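Local coordinates for N-acetylneuraminate epimerase (Escherichia coli, PDB 2UVK), which speeds the interconversion of the alpha- and beta-anomers of N-acetylneuraminic acid, working as a homodimeric Kelch-repeat beta-propeller, at residues S1-T6 against S318-G323; G15-D20 against S312-N317; T21-L26 against W33-T38. All blocks are in the same frame, centred on the assembly; numbering follows the deposited sequence.

Interaction 1: S1-T6 against S318-G323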
loop_
_atom_site.group_PDB
_atom_site.type_symbol
_atom_site.label_atom_id
_atom_site.label_comp_id
_atom_site.label_asym_id
_atom_site.label_seq_id
_atom_site.Cartn_x
_atom_site.Cartn_y
_atom_site.Cartn_z
ATOM N N SER B 1 -25.661 2.925 29.492
ATOM C CA SER B 1 -27.082 2.789 29.987
ATOM C C SER B 1 -27.537 1.334 30.222
ATOM O O SER B 1 -27.839 0.956 31.367
ATOM C CB SER B 1 -28.037 3.403 28.984
ATOM O OG SER B 1 -28.268 2.468 27.948
ATOM N N VAL B 2 -27.610 0.548 29.134
ATOM C CA VAL B 2 -27.925 -0.895 29.195
ATOM C C VAL B 2 -26.754 -1.648 29.822
ATOM O O VAL B 2 -26.908 -2.753 30.337
ATOM C CB VAL B 2 -28.221 -1.532 27.802
ATOM C CG1 VAL B 2 -29.157 -0.668 26.970
ATOM C CG2 VAL B 2 -26.933 -1.847 27.042
ATOM N N LEU B 3 -25.566 -1.058 29.704
ATOM C CA LEU B 3 -24.424 -1.378 30.539
ATOM C C LEU B 3 -24.139 -0.103 31.317
ATOM O O LEU B 3 -24.597 0.978 30.918
ATOM C CB LEU B 3 -23.205 -1.737 29.686
ATOM C CG LEU B 3 -23.327 -2.953 28.765
ATOM C CD1 LEU B 3 -22.043 -3.117 27.940
ATOM C CD2 LEU B 3 -23.616 -4.231 29.556
ATOM N N PRO B 4 -23.381 -0.205 32.419
ATOM C CA PRO B 4 -22.997 1.021 33.093
ATOM C C PRO B 4 -22.284 1.974 32.116
ATOM O O PRO B 4 -21.683 1.526 31.126
ATOM C CB PRO B 4 -22.030 0.550 34.186
ATOM C CG PRO B 4 -22.237 -0.894 34.307
ATOM C CD PRO B 4 -22.836 -1.406 33.066
ATOM N N GLU B 5 -22.360 3.265 32.409
ATOM C CA GLU B 5 -21.695 4.276 31.580
ATOM C C GLU B 5 -20.218 3.961 31.474
ATOM O O GLU B 5 -19.594 3.527 32.440
ATOM C CB GLU B 5 -21.873 5.679 32.177
ATOM C CG GLU B 5 -23.322 6.153 32.331
ATOM C CD GLU B 5 -24.107 6.061 31.041
ATOM O OE1 GLU B 5 -23.730 6.756 30.086
ATOM O OE2 GLU B 5 -25.096 5.290 30.964
ATOM N N THR B 6 -19.624 4.190 30.307
ATOM C CA THR B 6 -18.195 3.963 30.192
ATOM C C THR B 6 -17.484 4.946 31.129
ATOM O O THR B 6 -18.018 6.033 31.389
ATOM C CB THR B 6 -17.694 4.125 28.755
ATOM O OG1 THR B 6 -18.114 5.386 28.242
ATOM C CG2 THR B 6 -18.275 3.009 27.870
ATOM N N SER B 318 -28.348 -9.850 19.798
ATOM C CA SER B 318 -28.694 -8.452 19.621
ATOM C C SER B 318 -27.435 -7.700 19.226
ATOM O O SER B 318 -26.340 -8.238 19.292
ATOM C CB SER B 318 -29.220 -7.868 20.929
ATOM O OG SER B 318 -30.430 -8.510 21.324
ATOM N N LEU B 319 -27.621 -6.454 18.809
ATOM C CA LEU B 319 -26.506 -5.531 18.566
ATOM C C LEU B 319 -26.319 -4.647 19.800
ATOM O O LEU B 319 -27.216 -3.895 20.172
ATOM C CB LEU B 319 -26.788 -4.687 17.342
ATOM C CG LEU B 319 -25.840 -3.503 17.120
ATOM C CD1 LEU B 319 -24.431 -4.024 16.989
ATOM C CD2 LEU B 319 -26.297 -2.769 15.882
ATOM N N LEU B 320 -25.149 -4.758 20.425
ATOM C CA LEU B 320 -24.773 -3.945 21.562
ATOM C C LEU B 320 -23.913 -2.789 21.028
ATOM O O LEU B 320 -22.890 -3.038 20.398
ATOM C CB LEU B 320 -23.960 -4.799 22.538
ATOM C CG LEU B 320 -23.305 -4.122 23.740
ATOM C CD1 LEU B 320 -24.316 -3.312 24.534
ATOM C CD2 LEU B 320 -22.549 -5.132 24.609
ATOM N N ILE B 321 -24.349 -1.553 21.276
ATOM C CA ILE B 321 -23.611 -0.352 20.849
ATOM C C ILE B 321 -23.068 0.322 22.091
ATOM O O ILE B 321 -23.811 0.578 23.028
ATOM C CB ILE B 321 -24.551 0.634 20.114
ATOM C CG1 ILE B 321 -24.985 0.055 18.769
ATOM C CG2 ILE B 321 -23.914 2.062 19.999
ATOM C CD1 ILE B 321 -26.088 0.828 18.109
ATOM N N ILE B 322 -21.774 0.628 22.097
ATOM C CA ILE B 322 -21.150 1.204 23.274
ATOM C C ILE B 322 -20.434 2.494 22.847
ATOM O O ILE B 322 -19.575 2.474 21.974
ATOM C CB ILE B 322 -20.130 0.258 23.933
ATOM C CG1 ILE B 322 -20.753 -1.128 24.219
ATOM C CG2 ILE B 322 -19.607 0.880 25.229
ATOM C CD1 ILE B 322 -19.764 -2.123 24.813
ATOM N N GLY B 323 -20.807 3.587 23.488
ATOM C CA GLY B 323 -20.182 4.897 23.224
ATOM C C GLY B 323 -20.493 5.436 21.843
ATOM O O GLY B 323 -21.524 5.152 21.247
#
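Leu3 of the N-terminal segment lies against Leu320 and Ile322, two residues of strand 318-322 in a blade of the Kelch beta-propeller. No hydrogen bond joins 1-6 to 318-323; the contact is made by methyl groups. The side chains of Leu3 and Leu320 cross at about a right angle. Leu3 CD1 does most of the touching: it meets Leu320 CD2 at 3.9 Å and Ile322 CD1 at 4.0 Å, so that one methyl touches both residues. Leu320 has CG anti to its backbone N (chi1 173°), and this carries its methyl groups toward the N-terminal segment. Val2 slides past Leu320 in the opposite direction, with Val2 CG2 3.9 Å from Leu320 CD1.

The N-terminal segment also holds to the blade by polar bonds beside this apolar patch. Ser1 OG bonds to Ser335 O, and Glu5 OE1 to Thr333 OG1. Ser1 N in turn reaches Glu5 OE2 at 2.8 Å, from above the carboxylate plane. Thr6 splits its two branches. Its hydroxyl bonds ahead to Val8 O, while its methyl faces the strand at a slant. Thr6 CG2 rests 3.6 Å from Ile322 CG2.

Interaction 2: G15-D20 against S312-N317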
loop_
_atom_site.group_PDB
_atom_site.type_symbol
_atom_site.label_atom_id
_atom_site.label_comp_id
_atom_site.label_asym_id
_atom_site.label_seq_id
_atom_site.Cartn_x
_atom_site.Cartn_y
_atom_site.Cartn_z
ATOM N N GLY B 15 -13.238 -2.464 20.561
ATOM C CA GLY B 15 -13.604 -3.430 21.597
ATOM C C GLY B 15 -13.906 -4.762 20.974
ATOM O O GLY B 15 -13.946 -4.905 19.762
ATOM N N ALA B 16 -14.119 -5.730 21.850
ATOM C CA ALA B 16 -14.284 -7.116 21.460
ATOM C C ALA B 16 -15.064 -7.790 22.582
ATOM O O ALA B 16 -15.101 -7.318 23.706
ATOM C CB ALA B 16 -12.925 -7.761 21.280
ATOM N N ILE B 17 -15.708 -8.904 22.247
ATOM C CA ILE B 17 -16.418 -9.700 23.234
ATOM C C ILE B 17 -15.875 -11.118 23.186
ATOM O O ILE B 17 -15.637 -11.665 22.105
ATOM C CB ILE B 17 -17.939 -9.640 23.013
ATOM C CG1 ILE B 17 -18.663 -10.369 24.148
ATOM C CG2 ILE B 17 -18.301 -10.175 21.658
ATOM C CD1 ILE B 17 -20.024 -9.839 24.430
ATOM N N ASP B 18 -15.615 -11.668 24.363
ATOM C CA ASP B 18 -15.192 -13.055 24.502
ATOM C C ASP B 18 -16.251 -13.663 25.379
ATOM O O ASP B 18 -16.245 -13.438 26.586
ATOM C CB ASP B 18 -13.849 -13.149 25.194
ATOM C CG ASP B 18 -13.484 -14.565 25.555
ATOM O OD1 ASP B 18 -13.743 -15.454 24.724
ATOM O OD2 ASP B 18 -12.919 -14.770 26.647
ATOM N N ASN B 19 -17.169 -14.374 24.727
ATOM C CA ASN B 19 -18.334 -14.980 25.359
ATOM C C ASN B 19 -19.182 -13.933 26.088
ATOM O O ASN B 19 -19.952 -13.213 25.431
ATOM C CB ASN B 19 -17.902 -16.170 26.226
ATOM C CG ASN B 19 -17.229 -17.268 25.404
ATOM O OD1 ASN B 19 -16.134 -17.739 25.734
ATOM N ND2 ASN B 19 -17.866 -17.641 24.302
ATOM N N ASP B 20 -19.037 -13.832 27.409
ATOM C CA ASP B 20 -19.846 -12.891 28.193
ATOM C C ASP B 20 -19.053 -11.663 28.704
ATOM O O ASP B 20 -19.613 -10.801 29.401
ATOM C CB ASP B 20 -20.501 -13.620 29.377
ATOM C CG ASP B 20 -21.714 -14.486 28.965
ATOM O OD1 ASP B 20 -22.290 -14.280 27.874
ATOM O OD2 ASP B 20 -22.102 -15.356 29.765
ATOM N N SER B 312 -19.440 -1.692 18.239
ATOM C CA SER B 312 -20.552 -2.616 17.963
ATOM C C SER B 312 -20.113 -4.014 18.371
ATOM O O SER B 312 -19.060 -4.456 17.933
ATOM C CB SER B 312 -20.839 -2.663 16.456
ATOM O OG SER B 312 -21.445 -1.512 15.953
ATOM N N LEU B 313 -20.938 -4.714 19.155
ATOM C CA LEU B 313 -20.607 -6.088 19.573
ATOM C C LEU B 313 -21.862 -6.959 19.510
ATOM O O LEU B 313 -22.933 -6.457 19.781
ATOM C CB LEU B 313 -20.073 -6.104 20.994
ATOM C CG LEU B 313 -18.728 -5.410 21.217
ATOM C CD1 LEU B 313 -18.377 -5.382 22.693
ATOM C CD2 LEU B 313 -17.638 -6.119 20.395
ATOM N N PRO B 314 -21.708 -8.248 19.144
ATOM C CA PRO B 314 -22.841 -9.179 19.273
ATOM C C PRO B 314 -23.052 -9.577 20.724
ATOM O O PRO B 314 -22.103 -9.960 21.387
ATOM C CB PRO B 314 -22.385 -10.398 18.449
ATOM C CG PRO B 314 -20.923 -10.395 18.533
ATOM C CD PRO B 314 -20.528 -8.915 18.570
ATOM N N TRP B 315 -24.279 -9.478 21.219
ATOM C CA TRP B 315 -24.568 -9.893 22.579
ATOM C C TRP B 315 -26.022 -10.326 22.704
ATOM O O TRP B 315 -26.925 -9.579 22.352
ATOM C CB TRP B 315 -24.255 -8.756 23.553
ATOM C CG TRP B 315 -24.408 -9.141 24.981
ATOM C CD1 TRP B 315 -23.917 -10.254 25.577
ATOM C CD2 TRP B 315 -25.115 -8.422 25.992
ATOM N NE1 TRP B 315 -24.264 -10.279 26.899
ATOM C CE2 TRP B 315 -25.003 -9.164 27.182
ATOM C CE3 TRP B 315 -25.826 -7.219 26.010
ATOM C CZ2 TRP B 315 -25.579 -8.749 28.383
ATOM C CZ3 TRP B 315 -26.398 -6.802 27.212
ATOM C CH2 TRP B 315 -26.270 -7.572 28.380
ATOM N N ASN B 316 -26.238 -11.547 23.194
ATOM C CA ASN B 316 -27.602 -12.083 23.370
ATOM C C ASN B 316 -28.451 -11.951 22.103
ATOM O O ASN B 316 -29.585 -11.475 22.151
ATOM C CB ASN B 316 -28.320 -11.353 24.518
ATOM C CG ASN B 316 -27.712 -11.624 25.878
ATOM O OD1 ASN B 316 -26.925 -12.560 26.057
ATOM N ND2 ASN B 316 -28.095 -10.807 26.861
ATOM N N ASN B 317 -27.891 -12.338 20.968
ATOM C CA ASN B 317 -28.606 -12.263 19.695
ATOM C C ASN B 317 -29.113 -10.853 19.369
ATOM O O ASN B 317 -30.126 -10.675 18.708
ATOM C CB ASN B 317 -29.773 -13.276 19.699
ATOM C CG ASN B 317 -30.278 -13.606 18.303
ATOM O OD1 ASN B 317 -29.542 -13.517 17.308
ATOM N ND2 ASN B 317 -31.552 -14.021 18.222
#
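The indole of Trp315 is met obliquely by Ile17, whose CD1 lies 4.1 Å from Trp315 CD1. One face of the ring carries the side-chain amide nitrogen of the next residue: Asn316 ND2 sits 3.5 Å above the plane, offset toward the rim. The ring nitrogen, Trp315 NE1, makes a weak hydrogen bond to Thr38 OG1, whose stronger partner is Asp20 O. The side chains of Ile17 and Trp315 cross at about a right angle. The other flat group is the Pro314 ring. Its CD and CG meet the second branch of Ile17, with Ile17 CG2 4.0 Å from Pro314 CD, and the two side chains run past each other in opposite directions.

Ile17 has CG1 anti to its backbone N (chi1 -174°), which sends CD1 on to Trp315 and to the backbone of Pro314. Ile17 CD1 is 3.7 Å from Pro314 O.

The strands of these segments are the first of two four-stranded blades of the Kelch beta-propeller. Strands 15-18 and 312-315 run nearly parallel, at 13°, with their axes 7.0 Å apart at closest approach. No hydrogen bond links them; side chains join the blades, in part against backbone. Cutting Ile17 back to an alanine is likely to open a gap between strand 14-18 and the Pro314-Trp315 pair, and to deprive the indole of its apolar neighbour from that strand.

Farther back along the strands, Leu313 packs on backbone. Its CD2 meets Ala16 CA at 3.7 Å, and its CD1 lies 3.9 Å from Ala16 O. Leu313 also touches Val22 and Ile322, one from each blade.

Interaction 3: T21-L26 against W33-T38; sequences TVYIGL and WYKLDT
Strands 21-25 and 33-37 form an antiparallel beta hairpin, the two middle strands of a four-stranded blade of the propeller, within Kelch repeat 1. Four backbone hydrogen bonds join them, two at the pair Val22 and Leu36 and two at Ile24 and Tyr34. Val22 N to Leu36 O measures 2.8 Å and is nearly straight, at 167°. The return bond, Leu36 N to Val22 O, is more bent, at 149°.

Trp33 is the main side chain on the face that also bears Tyr23 and Lys35. Its indole lies flat over the opposite strand. Gly25 CA makes a CH-pi contact, 3.8 Å from the centroid of the Trp33 five-membered ring. Gly25 has no side chain, and its CA lies directly against the face of that ring. Tyr23 CB meets the six-membered ring, at Trp33 CZ3, and Leu26 crosses the nitrogen side at a slant, with Leu26 CG 3.5 Å from Trp33 NE1. Trp98 meets the indole from outside the hairpin.

Tyr23 and Lys35 lie side by side and point the same way. Lys35 CB is 4.0 Å from Tyr23 CD1, and the extended chain beyond leads away from strand 21-25. On the other face, Ile24 CG1 lies 4.2 Å from Tyr34 CD2. At the end of the hairpin away from its turn, Val22 and Thr38 cross at about a right angle, with Val22 CG2 3.8 Å from Thr38 CG2.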
loop_
_atom_site.group_PDB
_atom_site.type_symbol
_atom_site.label_atom_id
_atom_site.label_comp_id
_atom_site.label_asym_id
_atom_site.label_seq_id
_atom_site.Cartn_x
_atom_site.Cartn_y
_atom_site.Cartn_z
ATOM N N THR B 21 -17.769 -11.584 28.344
ATOM C CA THR B 21 -16.878 -10.517 28.832
ATOM C C THR B 21 -16.572 -9.521 27.712
ATOM O O THR B 21 -16.036 -9.895 26.675
ATOM C CB THR B 21 -15.553 -11.084 29.373
ATOM O OG1 THR B 21 -15.829 -12.036 30.418
ATOM C CG2 THR B 21 -14.643 -9.996 29.936
ATOM N N VAL B 22 -16.921 -8.271 27.963
ATOM C CA VAL B 22 -16.752 -7.184 26.966
ATOM C C VAL B 22 -15.460 -6.460 27.281
ATOM O O VAL B 22 -15.200 -6.146 28.437
ATOM C CB VAL B 22 -17.904 -6.156 27.045
ATOM C CG1 VAL B 22 -17.600 -4.924 26.184
ATOM C CG2 VAL B 22 -19.231 -6.791 26.633
ATOM N N TYR B 23 -14.673 -6.175 26.238
ATOM C CA TYR B 23 -13.421 -5.395 26.366
ATOM C C TYR B 23 -13.544 -4.144 25.511
ATOM O O TYR B 23 -13.920 -4.243 24.355
ATOM C CB TYR B 23 -12.222 -6.195 25.878
ATOM C CG TYR B 23 -11.956 -7.442 26.682
ATOM C CD1 TYR B 23 -10.982 -7.472 27.657
ATOM C CD2 TYR B 23 -12.674 -8.597 26.435
ATOM C CE1 TYR B 23 -10.740 -8.635 28.389
ATOM C CE2 TYR B 23 -12.452 -9.748 27.161
ATOM C CZ TYR B 23 -11.481 -9.772 28.120
ATOM O OH TYR B 23 -11.266 -10.937 28.841
ATOM N N ILE B 24 -13.264 -2.977 26.084
ATOM C CA ILE B 24 -13.237 -1.729 25.302
ATOM C C ILE B 24 -12.027 -0.890 25.639
ATOM O O ILE B 24 -11.499 -0.920 26.746
ATOM C CB ILE B 24 -14.483 -0.884 25.520
ATOM C CG1 ILE B 24 -14.634 -0.496 26.993
ATOM C CG2 ILE B 24 -15.732 -1.603 24.997
ATOM C CD1 ILE B 24 -15.689 0.521 27.262
ATOM N N GLY B 25 -11.591 -0.092 24.675
ATOM C CA GLY B 25 -10.464 0.770 24.924
ATOM C C GLY B 25 -10.140 1.655 23.742
ATOM O O GLY B 25 -10.775 1.610 22.688
ATOM N N LEU B 26 -9.164 2.501 23.988
ATOM C CA LEU B 26 -8.628 3.415 22.967
ATOM C C LEU B 26 -9.634 4.485 22.556
ATOM O O LEU B 26 -10.531 4.816 23.306
ATOM C CB LEU B 26 -8.015 2.642 21.809
ATOM C CG LEU B 26 -6.986 1.584 22.196
ATOM C CD1 LEU B 26 -6.433 0.815 20.998
ATOM C CD2 LEU B 26 -5.856 2.203 23.062
ATOM N N TRP B 33 -7.915 0.611 28.723
ATOM C CA TRP B 33 -8.801 -0.494 28.407
ATOM C C TRP B 33 -9.587 -0.853 29.659
ATOM O O TRP B 33 -9.102 -0.642 30.777
ATOM C CB TRP B 33 -8.021 -1.707 27.925
ATOM C CG TRP B 33 -7.682 -1.584 26.478
ATOM C CD1 TRP B 33 -6.679 -0.846 25.947
ATOM C CD2 TRP B 33 -8.384 -2.177 25.385
ATOM N NE1 TRP B 33 -6.684 -0.970 24.573
ATOM C CE2 TRP B 33 -7.722 -1.789 24.210
ATOM C CE3 TRP B 33 -9.495 -3.030 25.282
ATOM C CZ2 TRP B 33 -8.149 -2.195 22.959
ATOM C CZ3 TRP B 33 -9.900 -3.447 24.038
ATOM C CH2 TRP B 33 -9.239 -3.034 22.894
ATOM N N TYR B 34 -10.793 -1.335 29.433
ATOM C CA TYR B 34 -11.680 -1.811 30.493
ATOM C C TYR B 34 -12.341 -3.096 30.063
ATOM O O TYR B 34 -12.525 -3.334 28.888
ATOM C CB TYR B 34 -12.758 -0.784 30.798
ATOM C CG TYR B 34 -12.266 0.630 30.936
ATOM C CD1 TYR B 34 -11.847 1.121 32.155
ATOM C CD2 TYR B 34 -12.240 1.477 29.834
ATOM C CE1 TYR B 34 -11.396 2.437 32.274
ATOM C CE2 TYR B 34 -11.791 2.804 29.946
ATOM C CZ TYR B 34 -11.377 3.267 31.159
ATOM O OH TYR B 34 -10.931 4.594 31.251
ATOM N N LYS B 35 -12.724 -3.915 31.048
ATOM C CA LYS B 35 -13.541 -5.101 30.785
ATOM C C LYS B 35 -14.806 -5.097 31.633
ATOM O O LYS B 35 -14.861 -4.460 32.667
ATOM C CB LYS B 35 -12.755 -6.380 31.030
ATOM C CG LYS B 35 -12.452 -6.688 32.502
ATOM C CD LYS B 35 -11.619 -7.943 32.559
ATOM C CE LYS B 35 -11.256 -8.324 33.967
ATOM N NZ LYS B 35 -10.407 -9.562 33.928
ATOM N N LEU B 36 -15.824 -5.794 31.162
ATOM C CA LEU B 36 -17.051 -5.938 31.935
ATOM C C LEU B 36 -17.616 -7.346 31.742
ATOM O O LEU B 36 -17.691 -7.860 30.637
ATOM C CB LEU B 36 -18.045 -4.863 31.504
ATOM C CG LEU B 36 -19.382 -4.827 32.225
ATOM C CD1 LEU B 36 -19.831 -3.399 32.465
ATOM C CD2 LEU B 36 -20.425 -5.619 31.418
ATOM N N ASP B 37 -17.982 -7.978 32.855
ATOM C CA ASP B 37 -18.620 -9.293 32.848
ATOM C C ASP B 37 -20.118 -9.036 32.774
ATOM O O ASP B 37 -20.700 -8.511 33.711
ATOM C CB ASP B 37 -18.251 -10.026 34.137
ATOM C CG ASP B 37 -18.948 -11.349 34.278
ATOM O OD1 ASP B 37 -19.669 -11.766 33.347
ATOM O OD2 ASP B 37 -18.748 -11.988 35.336
ATOM N N THR B 38 -20.734 -9.365 31.646
ATOM C CA THR B 38 -22.137 -9.012 31.425
ATOM C C THR B 38 -23.078 -9.838 32.315
ATOM O O THR B 38 -24.233 -9.473 32.489
ATOM C CB THR B 38 -22.574 -9.227 29.969
ATOM O OG1 THR B 38 -22.367 -10.596 29.599
ATOM C CG2 THR B 38 -21.818 -8.279 28.998
#

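The three contacts surround one junction between propeller blades. Their centres lie 10 to 11 Å apart. Interactions 1 and 2 share a blade: strands 311-315 and 318-322 are neighbours, joined by Leu313 N to Leu320 O at 2.9 Å. Interactions 2 and 3 share the other blade, where Tyr23 N meets Ala16 O at 2.8 Å. Val22 links all three sets of atoms: its CG1 is 3.6 Å from Leu313 CD1 and 3.8 Å from Ile322 CD1. The N-terminal segment joins in as well, with Thr6 CG2 3.6 Å from Ile24 CD1. All three contacts lie away from Glu209, the predicted proton acceptor.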